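Local coordinates for dual specificity protein phosphatase 8 (Homo sapiens, PDB 4JMK) that probably removes phosphate from phosphotyrosine, phosphoserine and phosphothreonine in proteins and so turns down mitogen-activated protein kinase signalling, at residues L10-Q15 and T97-Y102; D17-D22 and S38-D43. The protein carries 1 engineered substitution. One frame throughout, in Å; residues are numbered along the deposited sequence.

Overall arrangement
Both contacts lie in the dual specificity phosphatase catalytic domain. Contact 2 is nested in the chain loop closed by contact 1, and strand 10-13 leads straight into helix 15-18, which runs into segment 17-22. Contact 1 is core, its four touching residues all buried where the central sheet meets helix 94-107. Contact 2, with centre about 15 Å from that of contact 1, is half exposed and joins residues 18-19 to the loop between strands 29-34 and 50-52. Both are apolar and lack hydrogen bonds between their segments, but leucines meet an alanine and a tyrosine ring in contact 1, whereas valine and leucine pack on two proline rings in contact 2. The segments also touch each other, Gln15 OE1 packing 3.2 Å from Cys39 SG.

Contact 1 of 2, residues L10-Q15 and T97-Y102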
ATOM      1  N   LEU A  10       1.795   0.596   9.526  1.00 11.83           N
ATOM      2  CA  LEU A  10       1.693   0.928   8.093  1.00 10.19           C
ATOM      3  C   LEU A  10       1.722   2.431   7.812  1.00 14.78           C
ATOM      4  O   LEU A  10       0.820   3.183   8.242  1.00 17.27           O
ATOM      5  CB  LEU A  10       0.408   0.301   7.509  1.00 11.81           C
ATOM      6  CG  LEU A  10       0.101   0.625   6.042  1.00 18.03           C
ATOM      7  CD1 LEU A  10       1.152   0.001   5.140  1.00 21.89           C
ATOM      8  CD2 LEU A  10      -1.285   0.106   5.686  1.00 20.44           C
ATOM      9  N   TYR A  11       2.761   2.850   7.086  1.00 13.47           N
ATOM     10  CA  TYR A  11       2.940   4.231   6.640  1.00 13.78           C
ATOM     11  C   TYR A  11       2.740   4.354   5.141  1.00 11.44           C
ATOM     12  O   TYR A  11       2.986   3.399   4.392  1.00 13.76           O
ATOM     13  CB  TYR A  11       4.360   4.710   6.956  1.00 18.17           C
ATOM     14  CG  TYR A  11       4.624   4.887   8.426  1.00 20.50           C
ATOM     15  CD1 TYR A  11       4.899   3.794   9.231  1.00 19.97           C
ATOM     16  CD2 TYR A  11       4.625   6.156   9.004  1.00 23.38           C
ATOM     17  CE1 TYR A  11       5.145   3.946  10.582  1.00 34.58           C
ATOM     18  CE2 TYR A  11       4.877   6.318  10.355  1.00 28.34           C
ATOM     19  CZ  TYR A  11       5.137   5.206  11.138  1.00 36.32           C
ATOM     20  OH  TYR A  11       5.385   5.347  12.488  1.00 40.33           O
ATOM     21  N   LEU A  12       2.324   5.548   4.707  1.00 15.62           N
ATOM     22  CA  LEU A  12       2.130   5.848   3.291  1.00 15.45           C
ATOM     23  C   LEU A  12       2.901   7.136   2.967  1.00 15.11           C
ATOM     24  O   LEU A  12       2.759   8.137   3.668  1.00 22.28           O
ATOM     25  CB  LEU A  12       0.623   6.021   3.017  1.00 15.89           C
ATOM     26  CG  LEU A  12       0.117   6.275   1.603  1.00 24.15           C
ATOM     27  CD1 LEU A  12       0.638   5.191   0.677  1.00 19.99           C
ATOM     28  CD2 LEU A  12      -1.417   6.315   1.596  1.00 22.08           C
ATOM     29  N   GLY A  13       3.740   7.115   1.939  1.00 15.85           N
ATOM     30  CA  GLY A  13       4.568   8.282   1.673  1.00 16.07           C
ATOM     31  C   GLY A  13       5.074   8.386   0.253  1.00 15.88           C
ATOM     32  O   GLY A  13       4.618   7.654  -0.632  1.00 16.60           O
ATOM     33  N   SER A  14       6.019   9.311   0.045  1.00 15.95           N
ATOM     34  CA  SER A  14       6.541   9.644  -1.282  1.00 17.23           C
ATOM     35  C   SER A  14       7.965   9.141  -1.454  1.00 20.92           C
ATOM     36  O   SER A  14       8.595   8.686  -0.491  1.00 21.30           O
ATOM     37  CB  SER A  14       6.560  11.158  -1.465  1.00 17.90           C
ATOM     38  OG  SER A  14       7.488  11.755  -0.567  1.00 18.32           O
ATOM     39  N   GLN A  15       8.482   9.249  -2.676  1.00 18.05           N
ATOM     40  CA  GLN A  15       9.891   8.954  -2.917  1.00 17.44           C
ATOM     41  C   GLN A  15      10.788   9.818  -2.027  1.00 21.45           C
ATOM     42  O   GLN A  15      11.752   9.322  -1.437  1.00 20.64           O
ATOM     43  CB  GLN A  15      10.256   9.166  -4.398  1.00 18.64           C
ATOM     44  CG  GLN A  15      11.766   9.074  -4.650  1.00 21.84           C
ATOM     45  CD  GLN A  15      12.117   9.140  -6.120  1.00 27.21           C
ATOM     46  OE1 GLN A  15      11.637   8.337  -6.919  1.00 33.09           O
ATOM     47  NE2 GLN A  15      12.949  10.105  -6.485  1.00 40.28           N
ATOM     48  N   THR A  97      -3.431   3.328  -3.366  1.00 15.30           N
ATOM     49  CA  THR A  97      -4.365   2.240  -3.684  1.00 14.19           C
ATOM     50  C   THR A  97      -3.996   0.951  -2.940  1.00 15.90           C
ATOM     51  O   THR A  97      -4.866   0.239  -2.434  1.00 15.66           O
ATOM     52  CB  THR A  97      -4.454   2.013  -5.207  1.00 18.49           C
ATOM     53  OG1 THR A  97      -4.842   3.244  -5.841  1.00 15.83           O
ATOM     54  CG2 THR A  97      -5.504   0.946  -5.527  1.00 19.25           C
ATOM     55  N   ILE A  98      -2.707   0.657  -2.840  1.00 14.93           N
ATOM     56  CA  ILE A  98      -2.287  -0.525  -2.080  1.00 13.87           C
ATOM     57  C   ILE A  98      -2.696  -0.435  -0.610  1.00 15.90           C
ATOM     58  O   ILE A  98      -3.239  -1.401  -0.053  1.00 14.21           O
ATOM     59  CB  ILE A  98      -0.779  -0.786  -2.242  1.00 15.93           C
ATOM     60  CG1 ILE A  98      -0.511  -1.253  -3.675  1.00 18.60           C
ATOM     61  CG2 ILE A  98      -0.271  -1.844  -1.222  1.00 12.56           C
ATOM     62  CD1 ILE A  98       0.974  -1.301  -4.067  1.00 22.85           C
ATOM     63  N   ALA A  99      -2.470   0.726   0.009  1.00 15.96           N
ATOM     64  CA  ALA A  99      -2.884   0.945   1.399  1.00 14.99           C
ATOM     65  C   ALA A  99      -4.384   0.744   1.569  1.00 11.76           C
ATOM     66  O   ALA A  99      -4.831   0.145   2.564  1.00 12.24           O
ATOM     67  CB  ALA A  99      -2.490   2.342   1.855  1.00 14.26           C
ATOM     68  N   ILE A 100      -5.160   1.254   0.615  1.00 14.47           N
ATOM     69  CA  ILE A 100      -6.624   1.106   0.680  1.00 14.19           C
ATOM     70  C   ILE A 100      -7.009  -0.360   0.608  1.00 14.60           C
ATOM     71  O   ILE A 100      -7.824  -0.821   1.403  1.00 13.55           O
ATOM     72  CB  ILE A 100      -7.351   1.919  -0.427  1.00 15.29           C
ATOM     73  CG1 ILE A 100      -7.108   3.413  -0.196  1.00 13.06           C
ATOM     74  CG2 ILE A 100      -8.860   1.639  -0.402  1.00 12.71           C
ATOM     75  CD1 ILE A 100      -7.390   4.301  -1.408  1.00 12.23           C
ATOM     76  N   ALA A 101      -6.427  -1.099  -0.334  1.00 19.00           N
ATOM     77  CA  ALA A 101      -6.709  -2.533  -0.436  1.00 17.94           C
ATOM     78  C   ALA A 101      -6.345  -3.283   0.852  1.00 17.53           C
ATOM     79  O   ALA A 101      -7.045  -4.213   1.260  1.00 14.91           O
ATOM     80  CB  ALA A 101      -5.980  -3.138  -1.639  1.00 17.86           C
ATOM     81  N   TYR A 102      -5.242  -2.897   1.487  1.00 14.31           N
ATOM     82  CA  TYR A 102      -4.833  -3.571   2.713  1.00 12.78           C
ATOM     83  C   TYR A 102      -5.891  -3.421   3.804  1.00 15.97           C
ATOM     84  O   TYR A 102      -6.198  -4.373   4.532  1.00 13.76           O
ATOM     85  CB  TYR A 102      -3.486  -3.034   3.216  1.00 14.47           C
ATOM     86  CG  TYR A 102      -3.066  -3.713   4.496  1.00 18.96           C
ATOM     87  CD1 TYR A 102      -2.434  -4.952   4.472  1.00 13.61           C
ATOM     88  CD2 TYR A 102      -3.329  -3.134   5.731  1.00 15.70           C
ATOM     89  CE1 TYR A 102      -2.069  -5.593   5.659  1.00 12.86           C
ATOM     90  CE2 TYR A 102      -2.966  -3.765   6.916  1.00 14.42           C
ATOM     91  CZ  TYR A 102      -2.337  -4.989   6.865  1.00 16.85           C
ATOM     92  OH  TYR A 102      -1.980  -5.615   8.034  1.00 15.05           O
TER
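Leu10 and Leu12 reach from strand 10-13 to Tyr102 and Ala99 on helix 94-107. In Leu10 the CB points at the helix but stops 5.4 Å from Tyr102 CD2. CG continues the same way, anti to the backbone N (chi1 176°), and there the chain forks. The CD1 branch turns aside and approaches nothing on residues 97-102 closely, whereas CD2 comes within 3.8 Å of Tyr102 CD2. This methyl meets the ring obliquely, and CG and CE2 of the tyrosine lie next to the touching atom, each 4.4 Å from Leu10 CD2. The two side chains slide past each other in opposite directions. Here a helix lies against the central, mostly parallel sheet of the protein-tyrosine phosphatase fold, and Val84 and Val86 of the neighbouring strand 83-87 also pack on Leu10. Two residues along the strand, Leu12 repeats the reach on the same face: its CD2 ends 4.1 Å from Ala99 CB, and its CD1 stands 4.4 Å from the same methyl. At the alanine, strand and helix backbones approach to 7.3 Å between Leu12 CA and Ala99 CA. Leu12 also lies near the predicted nucleophile position, its side chain about 6 Å from that of Ser88, an engineered residue in place of the cysteine. Tyr102 carries its polar end out of the apolar patch, where OH is hydrogen-bonded to Asp75 OD1 and His9 NE2. Those two bonds tether the far end of the ring, while Ile71 and Ile74 of helix 67-79 pack against it as well.

Contact 2 of 2, residues D17-D22 and S38-D43; sequences DVLNKD and SCPKPD. With SO4 (sulfate ion), chain D.
Between the turn that carries Val18 and Leu19 and the long connection, without a regular helix, from strand 29-34 to its parallel partner 50-52, these two side chains pack on Pro40 and Pro42. Pro42 is the more deeply placed proline, and its CG comes 3.9 Å from Val18 CG2, the two side chains crossing at about a right angle. The same CG lies 3.5 Å from Val18 O. Leu19 straddles both prolines. With its CG anti to the carbonyl carbon (chi1 -65°), CD2 reaches 4.0 Å from Pro42 CA and CD1 4.2 Å from Pro40 CG. Behind this patch Val18 also packs on Ile85 and His87 of strand 83-87. At the far side of the loop Lys41 turns away from Val18 and Leu19, and its NZ is hydrogen-bonded to Pro42 O at 3.2 Å and to Ile45 O. Earlier in the loop Ser38 N donates to O4 of a sulfate (3.1 Å), an ion probably left by the crystallisation liquor and also bonded to Asn37 N and to Arg94 NH1; Arg94 ends the HCX5R signature of the family. Neither proline has an N-H to offer, and no hydrogen bond joins the two segments. Val18 O is buried here without a partner and faces proline methylenes instead, so the contact rests on the fit of apolar surfaces.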
ATOM      1  N   ASP A  17      10.105  11.056   0.906  1.00 20.73           N
ATOM      2  CA  ASP A  17      10.041  10.481   2.253  1.00 23.97           C
ATOM      3  C   ASP A  17      10.985   9.287   2.428  1.00 21.37           C
ATOM      4  O   ASP A  17      11.806   9.260   3.355  1.00 19.60           O
ATOM      5  CB  ASP A  17       8.614  10.021   2.589  1.00 21.14           C
ATOM      6  CG  ASP A  17       7.642  11.169   2.736  1.00 24.78           C
ATOM      7  OD1 ASP A  17       8.081  12.272   3.122  1.00 25.83           O
ATOM      8  OD2 ASP A  17       6.433  10.962   2.478  1.00 25.37           O
ATOM      9  N   VAL A  18      10.867   8.297   1.549  1.00 19.57           N
ATOM     10  CA  VAL A  18      11.551   7.018   1.745  1.00 20.07           C
ATOM     11  C   VAL A  18      13.072   7.149   1.587  1.00 23.05           C
ATOM     12  O   VAL A  18      13.832   6.337   2.120  1.00 19.02           O
ATOM     13  CB  VAL A  18      10.998   5.925   0.793  1.00 18.58           C
ATOM     14  CG1 VAL A  18      11.558   6.102  -0.620  1.00 20.10           C
ATOM     15  CG2 VAL A  18      11.326   4.532   1.314  1.00 19.85           C
ATOM     16  N   LEU A  19      13.513   8.189   0.882  1.00 20.57           N
ATOM     17  CA  LEU A  19      14.947   8.412   0.658  1.00 21.84           C
ATOM     18  C   LEU A  19      15.566   9.317   1.721  1.00 25.03           C
ATOM     19  O   LEU A  19      16.788   9.517   1.755  1.00 28.35           O
ATOM     20  CB  LEU A  19      15.193   8.992  -0.740  1.00 22.79           C
ATOM     21  CG  LEU A  19      14.830   8.074  -1.910  1.00 24.04           C
ATOM     22  CD1 LEU A  19      15.097   8.767  -3.247  1.00 20.20           C
ATOM     23  CD2 LEU A  19      15.604   6.766  -1.820  1.00 25.98           C
ATOM     24  N   ASN A  20      14.723   9.855   2.593  1.00 20.62           N
ATOM     25  CA  ASN A  20      15.188  10.675   3.704  1.00 23.92           C
ATOM     26  C   ASN A  20      15.638   9.777   4.852  1.00 24.84           C
ATOM     27  O   ASN A  20      14.814   9.371   5.684  1.00 20.69           O
ATOM     28  CB  ASN A  20      14.051  11.596   4.159  1.00 19.85           C
ATOM     29  CG  ASN A  20      14.492  12.619   5.187  1.00 29.92           C
ATOM     30  OD1 ASN A  20      15.287  12.326   6.082  1.00 26.89           O
ATOM     31  ND2 ASN A  20      13.961  13.823   5.076  1.00 39.91           N
ATOM     32  N   LYS A  21      16.935   9.462   4.906  1.00 24.76           N
ATOM     33  CA  LYS A  21      17.427   8.482   5.883  1.00 25.82           C
ATOM     34  C   LYS A  21      17.064   8.857   7.311  1.00 26.28           C
ATOM     35  O   LYS A  21      16.629   8.008   8.093  1.00 30.28           O
ATOM     36  CB  LYS A  21      18.944   8.288   5.772  1.00 32.82           C
ATOM     37  CG  LYS A  21      19.477   7.199   6.703  1.00 32.99           C
ATOM     38  CD  LYS A  21      20.937   6.876   6.416  1.00 35.34           C
ATOM     39  CE  LYS A  21      21.878   7.841   7.119  1.00 34.67           C
ATOM     40  NZ  LYS A  21      21.825   7.683   8.619  1.00 32.89           N
ATOM     41  N   ASP A  22      17.216  10.133   7.644  1.00 31.27           N
ATOM     42  CA  ASP A  22      16.905  10.589   8.991  1.00 28.74           C
ATOM     43  C   ASP A  22      15.447  10.371   9.350  1.00 27.17           C
ATOM     44  O   ASP A  22      15.142   9.942  10.455  1.00 27.03           O
ATOM     45  CB  ASP A  22      17.279  12.058   9.160  1.00 32.40           C
ATOM     46  CG  ASP A  22      18.771  12.285   9.064  1.00 38.16           C
ATOM     47  OD1 ASP A  22      19.529  11.296   9.221  1.00 34.66           O
ATOM     48  OD2 ASP A  22      19.174  13.444   8.826  1.00 40.30           O
ATOM     49  N   SER A  38      10.463   3.253 -11.377  1.00 25.38           N
ATOM     50  CA  SER A  38      11.584   4.192 -11.463  1.00 30.82           C
ATOM     51  C   SER A  38      12.191   4.579 -10.120  1.00 29.31           C
ATOM     52  O   SER A  38      13.362   4.941 -10.060  1.00 31.06           O
ATOM     53  CB  SER A  38      11.159   5.452 -12.217  1.00 34.56           C
ATOM     54  OG  SER A  38      10.016   6.032 -11.612  1.00 44.77           O
ATOM     55  N   CYS A  39      11.411   4.505  -9.042  1.00 26.48           N
ATOM     56  CA  CYS A  39      11.927   4.894  -7.732  1.00 19.37           C
ATOM     57  C   CYS A  39      12.925   3.853  -7.245  1.00 21.42           C
ATOM     58  O   CYS A  39      12.665   2.649  -7.309  1.00 27.16           O
ATOM     59  CB  CYS A  39      10.804   5.052  -6.702  1.00 24.49           C
ATOM     60  SG  CYS A  39       9.402   6.102  -7.219  1.00 32.98           S
ATOM     61  N   PRO A  40      14.082   4.314  -6.757  1.00 30.64           N
ATOM     62  CA  PRO A  40      15.131   3.400  -6.288  1.00 28.09           C
ATOM     63  C   PRO A  40      14.854   2.874  -4.879  1.00 24.90           C
ATOM     64  O   PRO A  40      14.174   3.550  -4.088  1.00 24.49           O
ATOM     65  CB  PRO A  40      16.370   4.300  -6.256  1.00 34.15           C
ATOM     66  CG  PRO A  40      15.817   5.671  -5.934  1.00 29.82           C
ATOM     67  CD  PRO A  40      14.469   5.734  -6.634  1.00 30.09           C
ATOM     68  N   LYS A  41      15.362   1.683  -4.568  1.00 26.35           N
ATOM     69  CA  LYS A  41      15.431   1.228  -3.178  1.00 27.67           C
ATOM     70  C   LYS A  41      16.445   2.116  -2.476  1.00 24.73           C
ATOM     71  O   LYS A  41      17.478   2.445  -3.066  1.00 25.36           O
ATOM     72  CB  LYS A  41      15.905  -0.231  -3.091  1.00 23.33           C
ATOM     73  CG  LYS A  41      16.120  -0.728  -1.649  1.00 29.49           C
ATOM     74  CD  LYS A  41      16.456  -2.225  -1.548  1.00 34.66           C
ATOM     75  CE  LYS A  41      17.930  -2.505  -1.805  1.00 30.71           C
ATOM     76  NZ  LYS A  41      18.790  -1.771  -0.827  1.00 25.05           N
ATOM     77  N   PRO A  42      16.159   2.515  -1.223  1.00 22.80           N
ATOM     78  CA  PRO A  42      17.156   3.298  -0.486  1.00 23.91           C
ATOM     79  C   PRO A  42      18.310   2.380  -0.127  1.00 21.31           C
ATOM     80  O   PRO A  42      18.077   1.198   0.161  1.00 16.70           O
ATOM     81  CB  PRO A  42      16.412   3.708   0.794  1.00 23.95           C
ATOM     82  CG  PRO A  42      14.949   3.431   0.530  1.00 25.73           C
ATOM     83  CD  PRO A  42      14.940   2.283  -0.427  1.00 23.70           C
ATOM     84  N   ASP A  43      19.529   2.900  -0.147  1.00 23.01           N
ATOM     85  CA  ASP A  43      20.710   2.077   0.109  1.00 25.83           C
ATOM     86  C   ASP A  43      20.688   1.480   1.503  1.00 24.96           C
ATOM     87  O   ASP A  43      21.258   0.402   1.743  1.00 30.70           O
ATOM     88  CB  ASP A  43      21.978   2.914  -0.063  1.00 34.57           C
ATOM     89  CG  ASP A  43      22.357   3.089  -1.513  1.00 50.03           C
ATOM     90  OD1 ASP A  43      23.561   3.280  -1.801  1.00 62.89           O
ATOM     91  OD2 ASP A  43      21.444   3.027  -2.365  1.00 49.71           O
TER
HETATM   92  S   SO4 D 502       7.436   4.624 -13.503  1.00 46.53           S
HETATM   93  O1  SO4 D 502       8.750   4.799 -14.113  1.00 45.05           O
HETATM   94  O2  SO4 D 502       6.728   3.580 -14.239  1.00 49.20           O
HETATM   95  O3  SO4 D 502       6.699   5.883 -13.602  1.00 51.44           O
HETATM   96  O4  SO4 D 502       7.575   4.236 -12.100  1.00 31.17           O